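Local coordinates for protein aldehyde dehydrogenase (Burkholderia vietnamiensis, PDB 5KF0) that probably oxidises aldehydes to carboxylic acids with a nicotinamide cofactor, NADPH being bound in this crystal, and assembles from four copies of the chain, at residues D267-E272 against V419-L424; Y276-L281 against D311-K316. All blocks are in the same frame, centred on the assembly; numbering follows the deposited sequence.

How the interactions relate
Interactions 1 and 2 lie about 15 Å apart, centre to centre, in one α/β domain of the aldehyde dehydrogenase fold, at the strand ends and in the helices packed on the sheet. Along the chain 267-272 comes first, then both segments of interaction 2, and 419-424 closes the order. Interaction 1 joins the ends of the parallel neighbours 263-266 and 416-420; interaction 2 packs helix 274-286, the crossover from strand 263-266 to the parallel strand 298-302, against helix 306-319. The two meet through Phe-420, whose CE1 lies 3.7 Å from CE1 of Tyr-276, with Val-277 and Arg-280 alongside. Strand ends and crossover helix thus form one connected region, with other subunits within reach at both contacts.

Interaction 1: D267-E272 against V419-L424; sequences DADQFE and VFTDSL
Asp-267 turns its CG away from its own backbone N (chi1 -154°) and carries OD1 to Thr-421, whereas Asp-269 tucks its CG between backbone N and carbonyl carbon (chi1 59°), sending OD2 to the backbone of Asp-422. The two aspartates stand in a type I beta turn, Asp-267 to Gln-270, that leaves strand 263-266 in the α/β sheet of the aldehyde dehydrogenase fold and closes over the end of its parallel neighbour 416-420.

The backbone pairing runs one step past the first strand: Asp-267 N donates to Phe-420 O at 3.0 Å. Next to it, Thr-421 OG1 donates to Asp-267 OD1 over 2.7 Å, meeting the anti lone pair of that carboxylate oxygen. The same OG1 accepts from Ser-423 N at 3.0 Å, an ST turn, so one hydroxyl both ties the segments and shapes the approach to helix 424-433. Asp-267 OD1 has a second partner in His-426 on that helix, while OD2 takes Ala-268 N inside the turn. Asp-269 OD2 receives Asp-422 N at 2.8 Å from the syn side, somewhat out of the carboxylate plane.

Ser-423 is the N-cap of helix 424-433 and bonds His-426 N; its OG also meets Asp-422 OD2 of the second subunit, a pairing made reciprocally, which places this corner at a subunit interface.

Gln-270 covers the backbone between Phe-420 and Thr-421, its CG 3.3 Å from Phe-420 O and its chain bent at chi2. OE1 rests 3.5 Å from Phe-420 CB and is bonded by Gln-273 NE2. From the other end of the amide, NE2 reaches Asp-269 OD1 at 2.9 Å, within the amide plane but 56° above the carboxylate plane.

Interaction 2: Y276-L281 against D311-K316; sequences YVVDRL and DKLVAK. With MPD ((4S)-2-methyl-2,4-pentanediol), chain I.
Val-278 brings both methyls to helix 306-319. CG1 drops among Lys-312, Leu-313 and Lys-316, 3.7 Å from Lys-312 O and equally far from Lys-316 CB, while CG2 lies 3.8 Å from Lys-312 CB. Leu-313 answers from the facing helix: CD1 touches Val-278 CG1 at 4.1 Å and Leu-281 CB at 4.3 Å, which carries the apolar seam one turn further along helix 274-286.

The charged contacts border this seam. Lys-316 leaves with CG anti to its backbone N and bends at chi2 (72°), then runs on extended, passing Val-278 before NZ reaches Asp-279 OD1 in a long salt bridge, a weak hydrogen bond at 3.3 Å. The same NZ donates to O4 of a methylpentanediol, probably from the crystallisation liquor, at 3.0 Å, but O4 also sits implausibly close to Asp-279 OD1, so the diol's exact placement is doubtful. Lys-312 instead turns its amine toward Asp-275, a salt bridge one turn earlier on helix 274-286.

The segment axes come within 9.5 Å and cross at -44°, their N-to-C directions pointing broadly the same way. Such a pairing, with a crossover helix lying beside the helix after the next parallel strand, is typical of an open α/β sheet built from beta-alpha-beta units.

Interaction 1: D267-E272 against V419-L424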
ATOM      1  N   ASP A 267      -1.041 -10.822  33.605  1.00 13.86           N
ATOM      2  CA  ASP A 267      -1.645  -9.653  34.235  1.00 12.44           C
ATOM      3  C   ASP A 267      -2.643 -10.063  35.320  1.00 15.09           C
ATOM      4  O   ASP A 267      -3.035 -11.227  35.451  1.00 15.38           O
ATOM      5  CB  ASP A 267      -2.339  -8.793  33.166  1.00 13.22           C
ATOM      6  CG  ASP A 267      -2.448  -7.326  33.542  1.00 16.39           C
ATOM      7  OD1 ASP A 267      -2.919  -6.551  32.678  1.00 16.37           O
ATOM      8  OD2 ASP A 267      -2.080  -6.931  34.674  1.00 15.84           O
ATOM      9  N   ALA A 268      -3.072  -9.059  36.088  1.00 14.61           N
ATOM     10  CA  ALA A 268      -3.931  -9.265  37.249  1.00 16.09           C
ATOM     11  C   ALA A 268      -5.333  -9.752  36.892  1.00 17.63           C
ATOM     12  O   ALA A 268      -6.041 -10.241  37.782  1.00 19.20           O
ATOM     13  CB  ALA A 268      -4.017  -7.956  38.043  1.00 15.16           C
ATOM     14  N   ASP A 269      -5.746  -9.642  35.625  1.00 15.78           N
ATOM     15  CA  ASP A 269      -7.110  -9.948  35.204  1.00 16.27           C
ATOM     16  C   ASP A 269      -7.270 -11.369  34.662  1.00 18.05           C
ATOM     17  O   ASP A 269      -8.300 -11.679  34.052  1.00 19.04           O
ATOM     18  CB  ASP A 269      -7.583  -8.928  34.153  1.00 17.18           C
ATOM     19  CG  ASP A 269      -6.705  -8.898  32.900  1.00 19.20           C
ATOM     20  OD1 ASP A 269      -5.737  -9.681  32.801  1.00 15.65           O
ATOM     21  OD2 ASP A 269      -6.988  -8.069  32.003  1.00 16.38           O
ATOM     22  N   GLN A 270      -6.300 -12.245  34.901  1.00 15.46           N
ATOM     23  CA  GLN A 270      -6.246 -13.543  34.238  1.00 14.59           C
ATOM     24  C   GLN A 270      -6.770 -14.704  35.085  1.00 15.39           C
ATOM     25  O   GLN A 270      -6.641 -15.857  34.660  1.00 17.01           O
ATOM     26  CB  GLN A 270      -4.807 -13.834  33.799  1.00 13.35           C
ATOM     27  CG  GLN A 270      -4.320 -12.882  32.706  1.00 14.12           C
ATOM     28  CD  GLN A 270      -5.112 -13.067  31.436  1.00 15.00           C
ATOM     29  OE1 GLN A 270      -5.051 -14.128  30.812  1.00 16.24           O
ATOM     30  NE2 GLN A 270      -5.885 -12.046  31.057  1.00 15.22           N
ATOM     31  N   PHE A 271      -7.369 -14.446  36.251  1.00 16.80           N
ATOM     32  CA  PHE A 271      -7.721 -15.566  37.132  1.00 18.43           C
ATOM     33  C   PHE A 271      -8.627 -16.583  36.439  1.00 20.06           C
ATOM     34  O   PHE A 271      -8.417 -17.799  36.558  1.00 20.79           O
ATOM     35  CB  PHE A 271      -8.394 -15.075  38.413  1.00 19.19           C
ATOM     36  CG  PHE A 271      -8.741 -16.195  39.361  1.00 23.31           C
ATOM     37  CD1 PHE A 271      -7.780 -16.718  40.213  1.00 28.36           C
ATOM     38  CD2 PHE A 271     -10.013 -16.749  39.372  1.00 29.23           C
ATOM     39  CE1 PHE A 271      -8.083 -17.762  41.074  1.00 30.56           C
ATOM     40  CE2 PHE A 271     -10.324 -17.793  40.229  1.00 29.41           C
ATOM     41  CZ  PHE A 271      -9.355 -18.298  41.082  1.00 32.76           C
ATOM     42  N   GLU A 272      -9.628 -16.110  35.695  1.00 17.75           N
ATOM     43  CA  GLU A 272     -10.599 -17.020  35.099  1.00 22.18           C
ATOM     44  C   GLU A 272     -10.032 -17.864  33.962  1.00 23.93           C
ATOM     45  O   GLU A 272     -10.678 -18.834  33.557  1.00 26.08           O
ATOM     46  CB  GLU A 272     -11.817 -16.239  34.600  1.00 26.67           C
ATOM     47  CG  GLU A 272     -12.615 -15.587  35.718  1.00 38.07           C
ATOM     48  CD  GLU A 272     -13.227 -16.604  36.658  1.00 57.63           C
ATOM     49  OE1 GLU A 272     -13.773 -17.616  36.166  1.00 63.58           O
ATOM     50  OE2 GLU A 272     -13.150 -16.400  37.889  1.00 63.44           O
ATOM     51  N   VAL A 419       2.102 -11.020  26.590  1.00 11.35           N
ATOM     52  CA  VAL A 419       1.344 -10.421  27.691  1.00 10.67           C
ATOM     53  C   VAL A 419      -0.051 -11.029  27.702  1.00 12.34           C
ATOM     54  O   VAL A 419      -0.839 -10.795  26.779  1.00 12.63           O
ATOM     55  CB  VAL A 419       1.232  -8.890  27.592  1.00 12.45           C
ATOM     56  CG1 VAL A 419       0.563  -8.352  28.865  1.00 12.23           C
ATOM     57  CG2 VAL A 419       2.600  -8.240  27.378  1.00 12.26           C
ATOM     58  N   PHE A 420      -0.368 -11.780  28.754  1.00 12.43           N
ATOM     59  CA  PHE A 420      -1.728 -12.266  28.976  1.00 12.40           C
ATOM     60  C   PHE A 420      -2.479 -11.174  29.728  1.00 12.10           C
ATOM     61  O   PHE A 420      -2.285 -10.984  30.931  1.00 14.37           O
ATOM     62  CB  PHE A 420      -1.721 -13.580  29.751  1.00 11.62           C
ATOM     63  CG  PHE A 420      -1.112 -14.733  28.993  1.00 11.26           C
ATOM     64  CD1 PHE A 420      -1.893 -15.530  28.159  1.00 13.35           C
ATOM     65  CD2 PHE A 420       0.239 -15.032  29.130  1.00 13.41           C
ATOM     66  CE1 PHE A 420      -1.339 -16.606  27.466  1.00 13.45           C
ATOM     67  CE2 PHE A 420       0.804 -16.107  28.439  1.00 16.36           C
ATOM     68  CZ  PHE A 420       0.016 -16.884  27.605  1.00 15.17           C
ATOM     69  N   THR A 421      -3.336 -10.445  29.014  1.00 11.14           N
ATOM     70  CA  THR A 421      -4.127  -9.358  29.584  1.00 14.92           C
ATOM     71  C   THR A 421      -5.384  -9.199  28.740  1.00 14.79           C
ATOM     72  O   THR A 421      -5.381  -9.514  27.545  1.00 15.16           O
ATOM     73  CB  THR A 421      -3.354  -8.021  29.618  1.00 14.86           C
ATOM     74  OG1 THR A 421      -4.129  -7.035  30.316  1.00 14.84           O
ATOM     75  CG2 THR A 421      -3.062  -7.501  28.192  1.00 13.74           C
ATOM     76  N   ASP A 422      -6.459  -8.727  29.369  1.00 14.49           N
ATOM     77  CA  ASP A 422      -7.632  -8.263  28.639  1.00 15.50           C
ATOM     78  C   ASP A 422      -7.741  -6.746  28.655  1.00 16.79           C
ATOM     79  O   ASP A 422      -8.722  -6.202  28.140  1.00 16.29           O
ATOM     80  CB  ASP A 422      -8.915  -8.889  29.202  1.00 14.72           C
ATOM     81  CG  ASP A 422     -10.131  -8.690  28.272  1.00 15.74           C
ATOM     82  OD1 ASP A 422     -10.011  -8.999  27.075  1.00 18.12           O
ATOM     83  OD2 ASP A 422     -11.178  -8.225  28.742  1.00 18.31           O
ATOM     84  N   SER A 423      -6.751  -6.047  29.211  1.00 12.98           N
ATOM     85  CA  SER A 423      -6.817  -4.594  29.346  1.00 12.65           C
ATOM     86  C   SER A 423      -6.274  -3.925  28.092  1.00 14.01           C
ATOM     87  O   SER A 423      -5.098  -4.089  27.750  1.00 14.52           O
ATOM     88  CB  SER A 423      -6.027  -4.129  30.573  1.00 13.65           C
ATOM     89  OG  SER A 423      -5.881  -2.720  30.585  1.00 14.94           O
ATOM     90  N   LEU A 424      -7.132  -3.158  27.415  1.00 12.96           N
ATOM     91  CA  LEU A 424      -6.670  -2.359  26.287  1.00 11.97           C
ATOM     92  C   LEU A 424      -5.533  -1.447  26.710  1.00 14.96           C
ATOM     93  O   LEU A 424      -4.516  -1.337  26.015  1.00 16.09           O
ATOM     94  CB  LEU A 424      -7.821  -1.513  25.748  1.00 14.24           C
ATOM     95  CG  LEU A 424      -8.796  -2.082  24.738  1.00 29.09           C
ATOM     96  CD1 LEU A 424     -10.058  -1.227  24.767  1.00 29.58           C
ATOM     97  CD2 LEU A 424      -8.148  -2.046  23.364  1.00 27.69           C
TER

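Interaction 2: Y276-L281 against D311-K316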
ATOM      1  N   TYR A 276      -5.700 -22.019  30.872  1.00 16.91           N
ATOM      2  CA  TYR A 276      -5.230 -21.710  29.526  1.00 14.10           C
ATOM      3  C   TYR A 276      -3.840 -21.092  29.571  1.00 13.64           C
ATOM      4  O   TYR A 276      -2.943 -21.486  28.814  1.00 13.93           O
ATOM      5  CB  TYR A 276      -6.203 -20.753  28.823  1.00 15.94           C
ATOM      6  CG  TYR A 276      -5.580 -20.055  27.627  1.00 15.53           C
ATOM      7  CD1 TYR A 276      -5.201 -18.716  27.691  1.00 13.73           C
ATOM      8  CD2 TYR A 276      -5.355 -20.746  26.438  1.00 14.53           C
ATOM      9  CE1 TYR A 276      -4.604 -18.088  26.592  1.00 12.64           C
ATOM     10  CE2 TYR A 276      -4.777 -20.130  25.340  1.00 15.09           C
ATOM     11  CZ  TYR A 276      -4.403 -18.798  25.427  1.00 14.65           C
ATOM     12  OH  TYR A 276      -3.811 -18.200  24.339  1.00 15.25           O
ATOM     13  N   VAL A 277      -3.651 -20.114  30.458  1.00 15.34           N
ATOM     14  CA  VAL A 277      -2.361 -19.436  30.577  1.00 12.26           C
ATOM     15  C   VAL A 277      -1.263 -20.438  30.910  1.00 15.82           C
ATOM     16  O   VAL A 277      -0.208 -20.475  30.265  1.00 15.07           O
ATOM     17  CB  VAL A 277      -2.450 -18.323  31.638  1.00 15.33           C
ATOM     18  CG1 VAL A 277      -1.066 -17.717  31.911  1.00 16.53           C
ATOM     19  CG2 VAL A 277      -3.455 -17.235  31.167  1.00 14.58           C
ATOM     20  N   VAL A 278      -1.508 -21.270  31.923  1.00 14.44           N
ATOM     21  CA  VAL A 278      -0.526 -22.264  32.347  1.00 16.39           C
ATOM     22  C   VAL A 278      -0.199 -23.225  31.212  1.00 15.94           C
ATOM     23  O   VAL A 278       0.967 -23.584  31.008  1.00 15.80           O
ATOM     24  CB  VAL A 278      -1.042 -22.996  33.600  1.00 14.97           C
ATOM     25  CG1 VAL A 278      -0.276 -24.301  33.835  1.00 17.32           C
ATOM     26  CG2 VAL A 278      -0.937 -22.073  34.806  1.00 18.38           C
ATOM     27  N   ASP A 279      -1.209 -23.638  30.436  1.00 13.08           N
ATOM     28  CA  ASP A 279      -0.947 -24.537  29.315  1.00 14.93           C
ATOM     29  C   ASP A 279      -0.035 -23.881  28.284  1.00 15.35           C
ATOM     30  O   ASP A 279       0.901 -24.515  27.781  1.00 15.81           O
ATOM     31  CB  ASP A 279      -2.262 -24.982  28.676  1.00 19.07           C
ATOM     32  CG  ASP A 279      -2.052 -26.012  27.580  1.00 27.87           C
ATOM     33  OD1 ASP A 279      -1.641 -27.147  27.900  1.00 35.70           O
ATOM     34  OD2 ASP A 279      -2.296 -25.684  26.403  1.00 33.60           O
ATOM     35  N   ARG A 280      -0.261 -22.594  27.990  1.00 13.03           N
ATOM     36  CA  ARG A 280       0.565 -21.914  26.994  1.00 14.54           C
ATOM     37  C   ARG A 280       1.959 -21.604  27.536  1.00 11.42           C
ATOM     38  O   ARG A 280       2.943 -21.649  26.787  1.00 12.79           O
ATOM     39  CB  ARG A 280      -0.134 -20.638  26.518  1.00 12.98           C
ATOM     40  CG  ARG A 280      -1.474 -20.909  25.809  1.00 13.47           C
ATOM     41  CD  ARG A 280      -1.258 -21.881  24.667  1.00 17.06           C
ATOM     42  NE  ARG A 280      -0.564 -21.240  23.554  1.00 14.92           N
ATOM     43  CZ  ARG A 280      -0.001 -21.886  22.539  1.00 16.50           C
ATOM     44  NH1 ARG A 280      -0.018 -23.219  22.499  1.00 20.99           N
ATOM     45  NH2 ARG A 280       0.586 -21.195  21.565  1.00 15.93           N
ATOM     46  N   LEU A 281       2.066 -21.288  28.833  1.00 12.53           N
ATOM     47  CA  LEU A 281       3.389 -21.098  29.434  1.00 11.96           C
ATOM     48  C   LEU A 281       4.214 -22.378  29.358  1.00 12.62           C
ATOM     49  O   LEU A 281       5.399 -22.345  29.004  1.00 12.80           O
ATOM     50  CB  LEU A 281       3.251 -20.644  30.890  1.00 12.49           C
ATOM     51  CG  LEU A 281       2.682 -19.244  31.132  1.00 14.71           C
ATOM     52  CD1 LEU A 281       2.345 -19.054  32.609  1.00 15.05           C
ATOM     53  CD2 LEU A 281       3.697 -18.186  30.669  1.00 14.54           C
ATOM     54  N   ASP A 311       1.191 -22.985  41.661  1.00 19.60           N
ATOM     55  CA  ASP A 311       0.750 -24.355  41.923  1.00 20.66           C
ATOM     56  C   ASP A 311       0.361 -25.066  40.635  1.00 19.62           C
ATOM     57  O   ASP A 311       0.736 -26.225  40.410  1.00 18.43           O
ATOM     58  CB  ASP A 311      -0.431 -24.362  42.894  1.00 19.88           C
ATOM     59  CG  ASP A 311      -0.045 -23.944  44.294  1.00 27.60           C
ATOM     60  OD1 ASP A 311       1.167 -23.873  44.590  1.00 30.10           O
ATOM     61  OD2 ASP A 311      -0.966 -23.702  45.099  1.00 28.29           O
ATOM     62  N   LYS A 312      -0.419 -24.392  39.789  1.00 17.16           N
ATOM     63  CA  LYS A 312      -0.846 -24.987  38.527  1.00 18.93           C
ATOM     64  C   LYS A 312       0.332 -25.238  37.596  1.00 17.80           C
ATOM     65  O   LYS A 312       0.396 -26.282  36.934  1.00 17.21           O
ATOM     66  CB  LYS A 312      -1.876 -24.084  37.848  1.00 14.62           C
ATOM     67  CG  LYS A 312      -3.230 -24.043  38.571  1.00 16.89           C
ATOM     68  CD  LYS A 312      -4.169 -23.023  37.925  1.00 19.74           C
ATOM     69  CE  LYS A 312      -5.554 -23.029  38.561  1.00 24.96           C
ATOM     70  NZ  LYS A 312      -6.339 -24.233  38.164  1.00 24.25           N
ATOM     71  N   LEU A 313       1.264 -24.285  37.511  1.00 16.73           N
ATOM     72  CA  LEU A 313       2.384 -24.446  36.592  1.00 15.83           C
ATOM     73  C   LEU A 313       3.352 -25.523  37.078  1.00 17.70           C
ATOM     74  O   LEU A 313       3.923 -26.260  36.267  1.00 17.85           O
ATOM     75  CB  LEU A 313       3.095 -23.108  36.399  1.00 14.03           C
ATOM     76  CG  LEU A 313       4.247 -23.118  35.402  1.00 15.06           C
ATOM     77  CD1 LEU A 313       3.768 -23.581  34.035  1.00 16.74           C
ATOM     78  CD2 LEU A 313       4.859 -21.732  35.305  1.00 18.80           C
ATOM     79  N   VAL A 314       3.543 -25.634  38.394  1.00 16.33           N
ATOM     80  CA  VAL A 314       4.357 -26.723  38.931  1.00 17.64           C
ATOM     81  C   VAL A 314       3.739 -28.067  38.561  1.00 17.25           C
ATOM     82  O   VAL A 314       4.427 -28.982  38.085  1.00 17.51           O
ATOM     83  CB  VAL A 314       4.526 -26.566  40.454  1.00 18.09           C
ATOM     84  CG1 VAL A 314       5.009 -27.865  41.099  1.00 18.97           C
ATOM     85  CG2 VAL A 314       5.491 -25.424  40.756  1.00 17.62           C
ATOM     86  N   ALA A 315       2.420 -28.194  38.726  1.00 17.86           N
ATOM     87  CA  ALA A 315       1.762 -29.455  38.394  1.00 17.01           C
ATOM     88  C   ALA A 315       1.846 -29.742  36.901  1.00 17.84           C
ATOM     89  O   ALA A 315       2.113 -30.881  36.490  1.00 18.72           O
ATOM     90  CB  ALA A 315       0.304 -29.421  38.846  1.00 19.17           C
ATOM     91  N   LYS A 316       1.614 -28.722  36.070  1.00 18.97           N
ATOM     92  CA  LYS A 316       1.694 -28.915  34.627  1.00 17.89           C
ATOM     93  C   LYS A 316       3.106 -29.304  34.208  1.00 19.04           C
ATOM     94  O   LYS A 316       3.292 -30.245  33.425  1.00 17.54           O
ATOM     95  CB  LYS A 316       1.235 -27.643  33.907  1.00 17.14           C
ATOM     96  CG  LYS A 316       1.248 -27.738  32.384  1.00 17.99           C
ATOM     97  CD  LYS A 316       0.129 -28.639  31.893  1.00 22.90           C
ATOM     98  CE  LYS A 316       0.132 -28.774  30.383  1.00 30.87           C
ATOM     99  NZ  LYS A 316      -1.016 -29.613  29.939  1.00 35.89           N
TER
HETATM  100  C1  MPD I 505       0.937 -30.714  24.279  0.95 57.22           C
HETATM  101  C2  MPD I 505       0.967 -31.307  25.683  0.95 58.49           C
HETATM  102  O2  MPD I 505       1.802 -32.493  25.655  0.95 64.22           O
HETATM  103  CM  MPD I 505      -0.429 -31.731  26.125  0.95 58.29           C
HETATM  104  C3  MPD I 505       1.585 -30.320  26.669  0.95 51.92           C
HETATM  105  C4  MPD I 505       1.023 -28.910  26.515  0.95 47.61           C
HETATM  106  O4  MPD I 505      -0.241 -28.827  27.130  0.95 50.79           O
HETATM  107  C5  MPD I 505       1.957 -27.902  27.166  0.95 38.78           C